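Local coordinates for protein peptide methionine sulfoxide reductase msrA/msrB (Neisseria gonorrhoeae, PDB 2H30) that can pass electrons from DsbD, through its N-terminal thioredoxin domain, to downstream methionine sulfoxide reductases, which reduce oxidised methionine, at residues A[18-23]-A[111-116]; A[24-29]-A[105-110]; A[46-51]-A[84-89]; A[51-56]-A[121-126]. The protein carries 2 engineered substitutions. All blocks are in the same frame, centred on the assembly; numbering follows the deposited sequence.

Contact 1. Residues A[18-23]-A[111-116]. Engineered in segment 18-23: M20 (natural residue Leu), M23 (natural residue Leu).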
loop_
_atom_site.group_PDB
_atom_site.type_symbol
_atom_site.label_atom_id
_atom_site.label_comp_id
_atom_site.label_asym_id
_atom_site.label_seq_id
_atom_site.Cartn_x
_atom_site.Cartn_y
_atom_site.Cartn_z
ATOM N N HIS A 18 13.056 5.604 -1.662
ATOM C CA HIS A 18 13.645 6.924 -1.878
ATOM C C HIS A 18 12.590 7.863 -2.439
ATOM O O HIS A 18 12.416 8.993 -1.957
ATOM C CB HIS A 18 14.890 6.872 -2.785
ATOM C CG HIS A 18 15.569 8.202 -2.890
ATOM N ND1 HIS A 18 16.304 8.744 -1.852
ATOM C CD2 HIS A 18 15.547 9.138 -3.868
ATOM C CE1 HIS A 18 16.740 9.943 -2.209
ATOM N NE2 HIS A 18 16.300 10.201 -3.430
ATOM N N THR A 19 11.820 7.389 -3.411
ATOM C CA THR A 19 10.767 8.190 -3.998
ATOM C C THR A 19 9.701 8.567 -2.958
ATOM O O THR A 19 9.145 9.659 -2.946
ATOM C CB THR A 19 10.120 7.392 -5.147
ATOM O OG1 THR A 19 11.116 7.133 -6.144
ATOM C CG2 THR A 19 8.935 8.145 -5.772
HETATM N N MSE A 20 9.400 7.620 -2.096
HETATM C CA MSE A 20 8.317 7.839 -1.153
HETATM C C MSE A 20 8.750 8.780 -0.059
HETATM O O MSE A 20 7.941 9.434 0.589
HETATM C CB MSE A 20 7.849 6.510 -0.613
HETATM C CG MSE A 20 6.564 6.573 0.110
HETATM SE SE MSE A 20 6.286 4.727 0.486
HETATM C CE MSE A 20 6.131 4.014 -1.251
ATOM N N SER A 21 10.051 8.891 0.138
ATOM C CA SER A 21 10.556 9.736 1.232
ATOM C C SER A 21 10.414 11.292 0.950
ATOM O O SER A 21 10.599 12.169 1.823
ATOM C CB SER A 21 11.907 9.162 1.742
ATOM O OG SER A 21 11.707 7.841 2.364
ATOM N N THR A 22 9.925 11.638 -0.247
ATOM C CA THR A 22 9.582 12.996 -0.558
ATOM C C THR A 22 8.059 13.215 -0.431
ATOM O O THR A 22 7.514 14.280 -0.766
ATOM C CB THR A 22 10.082 13.325 -2.003
ATOM O OG1 THR A 22 9.172 12.768 -2.940
ATOM C CG2 THR A 22 11.443 12.646 -2.239
HETATM N N MSE A 23 7.346 12.201 0.090
HETATM C CA MSE A 23 5.885 12.246 0.053
HETATM C C MSE A 23 5.286 12.368 1.443
HETATM O O MSE A 23 5.945 12.036 2.449
HETATM C CB MSE A 23 5.336 10.972 -0.617
HETATM C CG MSE A 23 5.713 10.961 -2.082
HETATM SE SE MSE A 23 5.021 9.268 -2.853
HETATM C CE MSE A 23 5.897 9.519 -4.554
ATOM N N GLY A 111 0.567 9.837 -8.994
ATOM C CA GLY A 111 0.810 8.395 -9.140
ATOM C C GLY A 111 2.199 8.012 -9.665
ATOM O O GLY A 111 2.320 7.094 -10.488
ATOM N N THR A 112 3.233 8.694 -9.160
ATOM C CA THR A 112 4.606 8.391 -9.602
ATOM C C THR A 112 4.989 6.924 -9.389
ATOM O O THR A 112 5.455 6.238 -10.300
ATOM C CB THR A 112 5.585 9.247 -8.843
ATOM O OG1 THR A 112 5.345 10.606 -9.281
ATOM C CG2 THR A 112 7.017 8.863 -9.229
ATOM N N ILE A 113 4.704 6.411 -8.192
ATOM C CA ILE A 113 5.185 5.061 -7.887
ATOM C C ILE A 113 4.345 4.051 -8.674
ATOM O O ILE A 113 4.886 3.111 -9.264
ATOM C CB ILE A 113 5.074 4.787 -6.404
ATOM C CG1 ILE A 113 5.946 5.788 -5.645
ATOM C CG2 ILE A 113 5.364 3.267 -6.117
ATOM C CD1 ILE A 113 5.692 5.765 -4.220
ATOM N N ALA A 114 3.023 4.262 -8.728
ATOM C CA ALA A 114 2.190 3.365 -9.489
ATOM C C ALA A 114 2.647 3.302 -10.963
ATOM O O ALA A 114 2.716 2.248 -11.569
ATOM C CB ALA A 114 0.692 3.795 -9.360
ATOM N N GLN A 115 2.943 4.465 -11.540
ATOM C CA GLN A 115 3.440 4.476 -12.915
ATOM C C GLN A 115 4.787 3.744 -13.037
ATOM O O GLN A 115 4.951 2.951 -13.972
ATOM C CB GLN A 115 3.581 5.919 -13.399
ATOM C CG GLN A 115 2.224 6.548 -13.611
ATOM C CD GLN A 115 2.387 7.955 -14.104
ATOM O OE1 GLN A 115 2.985 8.165 -15.159
ATOM N NE2 GLN A 115 1.959 8.924 -13.325
ATOM N N ASN A 116 5.725 3.988 -12.121
ATOM C CA ASN A 116 7.019 3.278 -12.119
ATOM C C ASN A 116 6.857 1.772 -12.030
ATOM O O ASN A 116 7.628 1.022 -12.580
ATOM C CB ASN A 116 7.918 3.754 -10.970
ATOM C CG ASN A 116 8.370 5.192 -11.109
ATOM O OD1 ASN A 116 8.830 5.793 -10.116
ATOM N ND2 ASN A 116 8.227 5.756 -12.291
HETATM O O HOH W 1 9.308 4.728 -7.660
#
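T19 and I113 mark the closest approach of the two backbones, CA to CA 7.5 Å, where the last residues of helix 16-20 and the type I turn M20 to M23 lie beside the first turn of helix 112-116. I113 is the residue the others gather round. Its CG1 branch points away from its own carbonyl carbon (chi1 -61°) and carries CD1 out between two selenomethionines, both engineered in place of leucine. M20 crosses I113 at about a right angle, and the bend at its last torsion (chi3 -63°) sets CE against CD1 of I113 at 3.5 Å, tighter than an ordinary methyl contact. M23 instead runs straight out beyond CG, and its CE reaches CD1 of I113 at 3.8 Å. T19 presents its methyl: CG2 slides past CG1 of I113 at 3.8 Å and also meets CG2 of T112 at 4.0 Å. The hydroxyl of T19 turns back to T15 O in its own helix; a water that donates to N116 OD1 at 2.7 Å lies near it, but only weakly bonded. Beneath this apolar seam M20 touches I43 and I113 touches F45, residues of strand 41-45. The arrangement is two short helices packed side by side over one face of the central sheet of a thioredoxin-like fold.

Contact 2. Residues A[24-29]-A[105-110]; sequences KTADNR and VVTDNG
K24-T25 pairs antiparallel with strand 105-107, T25 and V106 forming a non-hydrogen-bonded pair whose CA atoms come within 4.1 Å, before the chain leaves the sheet edge in a type I turn from T25 to N28. Two amides tie the backbones. T107 N gives an almost straight bond to K24 O (3.0 Å, 177° at the hydrogen), while A26 N reaches V105 O at 2.8 Å, more bent at its hydrogen. The same V105 oxygen lies 3.3 Å from CB of T25, although the T25 side chain as a whole leads away. A26 fills the corner between two side chains: its CB lies 4.1 Å from CB of V105, and its CA is touched by the methyl CG2 of T107. With the T107 hydroxyl lodged between backbone N and carbonyl carbon (chi1 52°), OG1 can donate to a water at 3.0 Å, and this water in turn donates to T25 O and N28 OD1. A second water accepts from K24 N and donates to T107 O, joining the strands a step further along. Within the turn, D27 OD1 takes R29 N in an Asx turn and also R29 NE, the latter on its syn lone pair and in the guanidinium plane; R29 NH2 completes a side-on salt bridge to D27 OD2 at 2.9 Å. The charged pair thus braces the turn itself, whereas the hold between the segments rests on main-chain amides, bridging waters and small apolar groups along an outermost strand of the sheet.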
loop_
_atom_site.group_PDB
_atom_site.type_symbol
_atom_site.label_atom_id
_atom_site.label_comp_id
_atom_site.label_asym_id
_atom_site.label_seq_id
_atom_site.Cartn_x
_atom_site.Cartn_y
_atom_site.Cartn_z
ATOM N N LYS A 24 4.036 12.856 1.489
ATOM C CA LYS A 24 3.335 12.934 2.764
ATOM C C LYS A 24 2.270 11.873 2.821
ATOM O O LYS A 24 1.943 11.271 1.785
ATOM C CB LYS A 24 2.590 14.254 2.851
ATOM C CG LYS A 24 3.521 15.488 2.844
ATOM C CD LYS A 24 2.675 16.734 2.916
ATOM C CE LYS A 24 3.637 17.928 3.043
ATOM N NZ LYS A 24 2.874 19.163 3.383
ATOM N N THR A 25 1.775 11.656 4.029
ATOM C CA THR A 25 0.571 10.832 4.180
ATOM C C THR A 25 -0.687 11.681 4.085
ATOM O O THR A 25 -0.623 12.920 3.974
ATOM C CB THR A 25 0.568 10.125 5.485
ATOM O OG1 THR A 25 0.417 11.069 6.567
ATOM C CG2 THR A 25 1.822 9.209 5.593
ATOM N N ALA A 26 -1.832 11.026 4.182
ATOM C CA ALA A 26 -3.086 11.749 4.066
ATOM C C ALA A 26 -3.307 12.716 5.229
ATOM O O ALA A 26 -4.192 13.631 5.133
ATOM C CB ALA A 26 -4.259 10.732 3.956
ATOM N N ASP A 27 -2.608 12.516 6.345
ATOM C CA ASP A 27 -2.686 13.449 7.504
ATOM C C ASP A 27 -1.553 14.460 7.527
ATOM O O ASP A 27 -1.404 15.170 8.532
ATOM C CB ASP A 27 -2.862 12.752 8.865
ATOM C CG ASP A 27 -1.643 11.899 9.291
ATOM O OD1 ASP A 27 -0.489 12.241 8.972
ATOM O OD2 ASP A 27 -1.815 10.898 10.021
ATOM N N ASN A 28 -0.774 14.474 6.440
ATOM C CA ASN A 28 0.313 15.427 6.184
ATOM C C ASN A 28 1.671 15.111 6.800
ATOM O O ASN A 28 2.609 15.903 6.592
ATOM C CB ASN A 28 -0.138 16.862 6.480
ATOM C CG ASN A 28 -1.224 17.330 5.478
ATOM O OD1 ASN A 28 -1.215 16.986 4.255
ATOM N ND2 ASN A 28 -2.163 18.133 5.986
ATOM N N ARG A 29 1.792 14.009 7.524
ATOM C CA ARG A 29 3.078 13.650 8.085
ATOM C C ARG A 29 3.972 13.058 6.992
ATOM O O ARG A 29 3.503 12.624 5.948
ATOM C CB ARG A 29 2.927 12.745 9.289
ATOM C CG ARG A 29 2.934 11.233 9.019
ATOM C CD ARG A 29 2.776 10.534 10.372
ATOM N NE ARG A 29 1.393 10.726 10.855
ATOM C CZ ARG A 29 0.971 10.315 12.042
ATOM N NH1 ARG A 29 1.821 9.696 12.855
ATOM N NH2 ARG A 29 -0.302 10.498 12.406
ATOM N N VAL A 105 -1.690 5.946 4.957
ATOM C CA VAL A 105 -2.078 6.234 3.605
ATOM C C VAL A 105 -1.115 7.256 3.027
ATOM O O VAL A 105 -1.279 8.478 3.300
ATOM C CB VAL A 105 -3.527 6.726 3.475
ATOM C CG1 VAL A 105 -3.815 6.986 1.998
ATOM C CG2 VAL A 105 -4.533 5.674 4.075
ATOM N N VAL A 106 -0.198 6.799 2.189
ATOM C CA VAL A 106 0.701 7.744 1.499
ATOM C C VAL A 106 -0.085 8.344 0.353
ATOM O O VAL A 106 -0.787 7.646 -0.364
ATOM C CB VAL A 106 1.911 6.992 0.975
ATOM C CG1 VAL A 106 2.811 7.893 0.034
ATOM C CG2 VAL A 106 2.720 6.411 2.099
ATOM N N THR A 107 0.089 9.645 0.109
ATOM C CA THR A 107 -0.575 10.311 -0.991
ATOM C C THR A 107 0.487 10.637 -2.048
ATOM O O THR A 107 1.388 11.475 -1.798
ATOM C CB THR A 107 -1.363 11.552 -0.521
ATOM O OG1 THR A 107 -0.546 12.441 0.271
ATOM C CG2 THR A 107 -2.547 11.146 0.281
ATOM N N ASP A 108 0.397 9.989 -3.187
ATOM C CA ASP A 108 1.388 10.132 -4.270
ATOM C C ASP A 108 0.715 10.947 -5.362
ATOM O O ASP A 108 0.026 10.428 -6.215
ATOM C CB ASP A 108 1.733 8.739 -4.796
ATOM C CG ASP A 108 2.803 8.742 -5.871
ATOM O OD1 ASP A 108 3.103 9.833 -6.442
ATOM O OD2 ASP A 108 3.317 7.640 -6.156
ATOM N N ASN A 109 0.947 12.281 -5.319
ATOM C CA ASN A 109 0.254 13.150 -6.259
ATOM C C ASN A 109 0.711 12.809 -7.664
ATOM O O ASN A 109 1.950 12.846 -7.932
ATOM C CB ASN A 109 0.584 14.606 -5.882
ATOM C CG ASN A 109 -0.283 15.629 -6.644
ATOM O OD1 ASN A 109 0.042 16.829 -6.653
ATOM N ND2 ASN A 109 -1.344 15.186 -7.278
ATOM N N GLY A 110 -0.237 12.443 -8.532
ATOM C CA GLY A 110 0.062 12.027 -9.914
ATOM C C GLY A 110 0.492 10.576 -10.101
ATOM O O GLY A 110 0.702 10.088 -11.221
HETATM O O HOH W 2 2.783 13.483 -0.943
HETATM O O HOH W 3 -1.126 14.802 1.988
#

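Contact 3. Residues A[46-51]-A[84-89]; sequences WASWCP and HEKKDG
S48 and E85 link the loop that runs into the thioredoxin-type CxxC motif, whose cysteines C50 and C53 are consistent with the redox pair of this family, to the loop preceding helix 90-95. The E85 carboxylate grasps S48 with both oxygens, each through its syn lone pair: OE2 accepts S48 N at 2.8 Å (163° at the hydrogen), and OE1 accepts S48 OG at 2.6 Å. A bend in the glutamate at chi2 (62°) folds the carboxylate back towards its own chain, where OE1 also takes K86 N, on the anti side and somewhat out of plane. A water bridges OE2 to W46 O, 2.7 Å from the glutamate oxygen. Four donors therefore hold this buried group and fix its rotation. The K86 chain passes alongside, its CE 3.6 Å from OG of S48. The W49 ring packs at the side of the turn: A47 CB rests 3.5 Å above one face, towards the rim, while E85 N comes to the ring edge, 3.6 Å from NE1 of W49. The A47-C50 type I turn then brings C50 to the N-cap of helix 51-64. Around the junction, K86 makes a cation-pi contact with W94 and E85 touches F91, both of helix 90-95; W46 packs on helix 51-64 and bonds through NE1 to T76 OG1 of strand 73-78.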
loop_
_atom_site.group_PDB
_atom_site.type_symbol
_atom_site.label_atom_id
_atom_site.label_comp_id
_atom_site.label_asym_id
_atom_site.label_seq_id
_atom_site.Cartn_x
_atom_site.Cartn_y
_atom_site.Cartn_z
ATOM N N TRP A 46 -4.479 1.669 -4.012
ATOM C CA TRP A 46 -5.936 1.731 -4.065
ATOM C C TRP A 46 -6.419 3.097 -4.531
ATOM O O TRP A 46 -5.614 4.025 -4.698
ATOM C CB TRP A 46 -6.527 1.380 -2.686
ATOM C CG TRP A 46 -6.196 2.343 -1.580
ATOM C CD1 TRP A 46 -5.019 2.388 -0.854
ATOM C CD2 TRP A 46 -7.066 3.308 -0.996
ATOM N NE1 TRP A 46 -5.111 3.391 0.130
ATOM C CE2 TRP A 46 -6.345 3.982 0.017
ATOM C CE3 TRP A 46 -8.362 3.733 -1.309
ATOM C CZ2 TRP A 46 -6.901 4.980 0.807
ATOM C CZ3 TRP A 46 -8.912 4.769 -0.533
ATOM C CH2 TRP A 46 -8.193 5.387 0.496
ATOM N N ALA A 47 -7.744 3.203 -4.756
ATOM C CA ALA A 47 -8.391 4.451 -5.129
ATOM C C ALA A 47 -9.733 4.558 -4.466
ATOM O O ALA A 47 -10.398 3.538 -4.230
ATOM C CB ALA A 47 -8.563 4.555 -6.623
ATOM N N SER A 48 -10.134 5.809 -4.284
ATOM C CA SER A 48 -11.421 6.129 -3.599
ATOM C C SER A 48 -12.620 5.604 -4.399
ATOM O O SER A 48 -13.676 5.340 -3.809
ATOM C CB SER A 48 -11.560 7.629 -3.393
ATOM O OG SER A 48 -11.642 8.270 -4.657
ATOM N N TRP A 49 -12.464 5.452 -5.713
ATOM C CA TRP A 49 -13.591 5.072 -6.563
ATOM C C TRP A 49 -13.797 3.583 -6.669
ATOM O O TRP A 49 -14.698 3.140 -7.423
ATOM C CB TRP A 49 -13.465 5.703 -7.982
ATOM C CG TRP A 49 -12.114 5.634 -8.599
ATOM C CD1 TRP A 49 -11.255 6.677 -8.771
ATOM C CD2 TRP A 49 -11.478 4.480 -9.185
ATOM N NE1 TRP A 49 -10.101 6.244 -9.425
ATOM C CE2 TRP A 49 -10.226 4.912 -9.706
ATOM C CE3 TRP A 49 -11.852 3.126 -9.332
ATOM C CZ2 TRP A 49 -9.344 4.015 -10.341
ATOM C CZ3 TRP A 49 -10.986 2.251 -9.982
ATOM C CH2 TRP A 49 -9.750 2.718 -10.485
ATOM N N CYS A 50 -12.962 2.795 -5.968
ATOM C CA CYS A 50 -12.996 1.329 -6.104
ATOM C C CYS A 50 -13.684 0.793 -4.844
ATOM O O CYS A 50 -13.103 0.796 -3.752
ATOM C CB CYS A 50 -11.579 0.778 -6.141
ATOM S SG CYS A 50 -11.707 -1.039 -6.205
ATOM N N PRO A 51 -14.944 0.341 -4.952
ATOM C CA PRO A 51 -15.592 -0.096 -3.698
ATOM C C PRO A 51 -14.953 -1.340 -3.081
ATOM O O PRO A 51 -15.039 -1.520 -1.851
ATOM C CB PRO A 51 -17.043 -0.369 -4.128
ATOM C CG PRO A 51 -16.937 -0.642 -5.598
ATOM C CD PRO A 51 -15.881 0.286 -6.098
ATOM N N HIS A 84 -8.099 9.000 -12.492
ATOM C CA HIS A 84 -9.355 9.645 -12.068
ATOM C C HIS A 84 -9.578 9.675 -10.568
ATOM O O HIS A 84 -10.699 9.962 -10.091
ATOM C CB HIS A 84 -10.586 9.080 -12.801
ATOM C CG HIS A 84 -10.464 9.163 -14.290
ATOM N ND1 HIS A 84 -10.492 10.365 -14.970
ATOM C CD2 HIS A 84 -10.259 8.201 -15.224
ATOM C CE1 HIS A 84 -10.331 10.136 -16.263
ATOM N NE2 HIS A 84 -10.177 8.834 -16.442
ATOM N N GLU A 85 -8.489 9.424 -9.809
ATOM C CA GLU A 85 -8.575 9.695 -8.388
ATOM C C GLU A 85 -8.795 11.185 -8.149
ATOM O O GLU A 85 -8.334 12.045 -8.983
ATOM C CB GLU A 85 -7.264 9.207 -7.689
ATOM C CG GLU A 85 -7.215 9.486 -6.205
ATOM C CD GLU A 85 -8.326 8.765 -5.457
ATOM O OE1 GLU A 85 -9.426 9.372 -5.286
ATOM O OE2 GLU A 85 -8.103 7.606 -5.077
ATOM N N LYS A 86 -9.484 11.504 -7.057
ATOM C CA LYS A 86 -9.662 12.878 -6.603
ATOM C C LYS A 86 -8.347 13.627 -6.607
ATOM O O LYS A 86 -7.299 13.064 -6.311
ATOM C CB LYS A 86 -10.235 12.886 -5.185
ATOM C CG LYS A 86 -11.687 12.259 -5.157
ATOM C CD LYS A 86 -12.158 12.079 -3.722
ATOM C CE LYS A 86 -13.442 11.240 -3.627
ATOM N NZ LYS A 86 -14.580 11.979 -4.257
ATOM N N LYS A 87 -8.387 14.907 -7.009
ATOM C CA LYS A 87 -7.168 15.712 -7.009
ATOM C C LYS A 87 -6.561 15.935 -5.636
ATOM O O LYS A 87 -7.211 15.791 -4.578
ATOM C CB LYS A 87 -7.487 17.076 -7.687
ATOM C CG LYS A 87 -7.831 16.852 -9.108
ATOM C CD LYS A 87 -8.013 18.095 -9.990
ATOM C CE LYS A 87 -7.753 17.685 -11.470
ATOM N NZ LYS A 87 -7.615 16.172 -11.607
ATOM N N ASP A 88 -5.285 16.322 -5.626
ATOM C CA ASP A 88 -4.624 16.670 -4.394
ATOM C C ASP A 88 -5.426 17.714 -3.623
ATOM O O ASP A 88 -5.970 18.646 -4.243
ATOM C CB ASP A 88 -3.233 17.219 -4.681
ATOM C CG ASP A 88 -2.373 17.244 -3.433
ATOM O OD1 ASP A 88 -2.381 16.245 -2.667
ATOM O OD2 ASP A 88 -1.681 18.266 -3.215
ATOM N N GLY A 89 -5.528 17.551 -2.309
ATOM C CA GLY A 89 -6.417 18.353 -1.453
ATOM C C GLY A 89 -7.835 17.779 -1.376
ATOM O O GLY A 89 -8.336 17.582 -0.254
HETATM O O HOH W 4 -5.713 6.517 -5.784
#

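Contact 4. Residues A[51-56]-A[121-126]; sequences PLCLSE and VYPSWA
E56 OE1 is held by a salt bridge to K44 NZ and by a water that donates to it at 2.9 Å, and it rests against the ring of P123, 3.5 Å from CG. P123 follows a cis peptide bond and stands beside the CxxC helix start, the cis-proline position characteristic of the thioredoxin fold. The glutamate gets there with its chain extended beyond CG, arriving at about a right angle to the proline ring; its other oxygen, OE2, is bonded to S141 OG. The shared water accepts from W125 NE1, at the edge of the indole and in its plane, so E56 is tied to the start of strand 124-128 as well. L52 crosses the other end of the proline, CD2 to CD 4.0 Å. The thiol of C53 settles over the Y122-P123 link, with SG anti to its own carbonyl carbon (chi1 -76°): SG is 3.6 Å from P123 N and 3.7 Å from CB of Y122. Y122 then sends its ring off towards A47 and F45. The bend ahead of the strand is secured by S124 OG, which donates to V121 O at 2.7 Å from above the carbonyl plane. Consistent with a reduced active site, SG of C53 is not joined to SG of C50 in a disulfide; both are thiols.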
loop_
_atom_site.group_PDB
_atom_site.type_symbol
_atom_site.label_atom_id
_atom_site.label_comp_id
_atom_site.label_asym_id
_atom_site.label_seq_id
_atom_site.Cartn_x
_atom_site.Cartn_y
_atom_site.Cartn_z
ATOM N N PRO A 51 -14.944 0.341 -4.952
ATOM C CA PRO A 51 -15.592 -0.096 -3.698
ATOM C C PRO A 51 -14.953 -1.340 -3.081
ATOM O O PRO A 51 -15.039 -1.520 -1.851
ATOM C CB PRO A 51 -17.043 -0.369 -4.128
ATOM C CG PRO A 51 -16.937 -0.642 -5.598
ATOM C CD PRO A 51 -15.881 0.286 -6.098
ATOM N N LEU A 52 -14.293 -2.192 -3.868
ATOM C CA LEU A 52 -13.611 -3.309 -3.259
ATOM C C LEU A 52 -12.471 -2.789 -2.395
ATOM O O LEU A 52 -12.270 -3.231 -1.266
ATOM C CB LEU A 52 -13.054 -4.217 -4.371
ATOM C CG LEU A 52 -12.366 -5.477 -3.857
ATOM C CD1 LEU A 52 -13.308 -6.371 -3.004
ATOM C CD2 LEU A 52 -11.778 -6.249 -5.099
ATOM N N CYS A 53 -11.698 -1.859 -2.966
ATOM C CA CYS A 53 -10.652 -1.250 -2.169
ATOM C C CYS A 53 -11.209 -0.648 -0.901
ATOM O O CYS A 53 -10.640 -0.885 0.215
ATOM C CB CYS A 53 -10.037 -0.073 -2.911
ATOM S SG CYS A 53 -8.918 -0.595 -4.247
ATOM N N LEU A 54 -12.308 0.132 -0.997
ATOM C CA LEU A 54 -12.848 0.736 0.228
ATOM C C LEU A 54 -13.273 -0.326 1.249
ATOM O O LEU A 54 -13.055 -0.181 2.465
ATOM C CB LEU A 54 -14.029 1.659 -0.037
ATOM C CG LEU A 54 -13.753 2.755 -1.051
ATOM C CD1 LEU A 54 -15.030 3.578 -1.046
ATOM C CD2 LEU A 54 -12.655 3.579 -0.435
ATOM N N SER A 55 -13.831 -1.432 0.736
ATOM C CA SER A 55 -14.295 -2.514 1.659
ATOM C C SER A 55 -13.158 -3.187 2.410
ATOM O O SER A 55 -13.397 -3.875 3.414
ATOM C CB SER A 55 -15.060 -3.558 0.842
ATOM O OG SER A 55 -14.179 -4.389 0.093
ATOM N N GLU A 56 -11.931 -3.025 1.869
ATOM C CA GLU A 56 -10.767 -3.710 2.381
ATOM C C GLU A 56 -9.900 -2.785 3.278
ATOM O O GLU A 56 -8.897 -3.247 3.842
ATOM C CB GLU A 56 -9.925 -4.226 1.217
ATOM C CG GLU A 56 -10.559 -5.399 0.494
ATOM C CD GLU A 56 -9.737 -5.818 -0.760
ATOM O OE1 GLU A 56 -8.755 -5.118 -1.103
ATOM O OE2 GLU A 56 -10.066 -6.861 -1.389
ATOM N N VAL A 121 -4.378 -1.432 -12.123
ATOM C CA VAL A 121 -5.615 -1.978 -11.589
ATOM C C VAL A 121 -5.550 -1.980 -10.084
ATOM O O VAL A 121 -4.492 -2.105 -9.514
ATOM C CB VAL A 121 -5.980 -3.353 -12.133
ATOM C CG1 VAL A 121 -6.036 -3.362 -13.692
ATOM C CG2 VAL A 121 -5.130 -4.413 -11.614
ATOM N N TYR A 122 -6.700 -1.775 -9.485
ATOM C CA TYR A 122 -6.781 -1.732 -8.015
ATOM C C TYR A 122 -7.764 -2.752 -7.507
ATOM O O TYR A 122 -8.797 -3.072 -8.202
ATOM C CB TYR A 122 -7.258 -0.365 -7.569
ATOM C CG TYR A 122 -6.339 0.799 -7.914
ATOM C CD1 TYR A 122 -4.954 0.726 -7.677
ATOM C CD2 TYR A 122 -6.854 1.972 -8.409
ATOM C CE1 TYR A 122 -4.123 1.847 -7.907
ATOM C CE2 TYR A 122 -6.010 3.072 -8.674
ATOM C CZ TYR A 122 -4.671 2.983 -8.395
ATOM O OH TYR A 122 -3.832 4.035 -8.579
ATOM N N PRO A 123 -7.509 -3.250 -6.298
ATOM C CA PRO A 123 -6.247 -3.049 -5.562
ATOM C C PRO A 123 -5.127 -3.812 -6.254
ATOM O O PRO A 123 -5.378 -4.718 -7.059
ATOM C CB PRO A 123 -6.522 -3.718 -4.206
ATOM C CG PRO A 123 -7.711 -4.611 -4.444
ATOM C CD PRO A 123 -8.445 -4.186 -5.635
ATOM N N SER A 124 -3.912 -3.395 -5.964
ATOM C CA SER A 124 -2.738 -4.212 -6.275
ATOM C C SER A 124 -1.767 -4.037 -5.142
ATOM O O SER A 124 -1.894 -3.080 -4.343
ATOM C CB SER A 124 -2.027 -3.725 -7.555
ATOM O OG SER A 124 -2.794 -4.108 -8.709
ATOM N N TRP A 125 -0.818 -4.968 -5.057
ATOM C CA TRP A 125 0.148 -4.955 -3.933
ATOM C C TRP A 125 1.549 -5.025 -4.461
ATOM O O TRP A 125 1.774 -5.657 -5.507
ATOM C CB TRP A 125 -0.098 -6.190 -3.075
ATOM C CG TRP A 125 -1.447 -6.118 -2.331
ATOM C CD1 TRP A 125 -2.717 -6.444 -2.836
ATOM C CD2 TRP A 125 -1.622 -5.793 -0.966
ATOM N NE1 TRP A 125 -3.651 -6.275 -1.817
ATOM C CE2 TRP A 125 -3.011 -5.870 -0.672
ATOM C CE3 TRP A 125 -0.744 -5.368 0.032
ATOM C CZ2 TRP A 125 -3.522 -5.597 0.624
ATOM C CZ3 TRP A 125 -1.237 -5.097 1.329
ATOM C CH2 TRP A 125 -2.637 -5.200 1.605
ATOM N N ALA A 126 2.468 -4.376 -3.755
ATOM C CA ALA A 126 3.888 -4.585 -4.085
ATOM C C ALA A 126 4.665 -4.940 -2.839
ATOM O O ALA A 126 4.371 -4.441 -1.766
ATOM C CB ALA A 126 4.476 -3.330 -4.743
HETATM O O HOH W 5 -6.422 -6.799 -1.070
#

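Contacts 1 and 2 share a corner of the fold: helix 16-20 leads into strand 24-25, strand 105-107 into helix 112-116, and D108 OD2 accepts I113 N where they meet. The first is apolar helix packing over the sheet; the second, at the sheet edge, relies on main-chain bonds and waters. Contacts 3 and 4 lie at the CxxC end, touch through A47, W46 and Y122, and share P51. There a buried carboxylate organises the loop in 46-51/84-89, while cis-proline and thiol dominate 51-56/121-126, the contact nearest the chain centre, about 9 Å from it. All four are partly buried, but contact 1 alone has no exposed residue among those that touch.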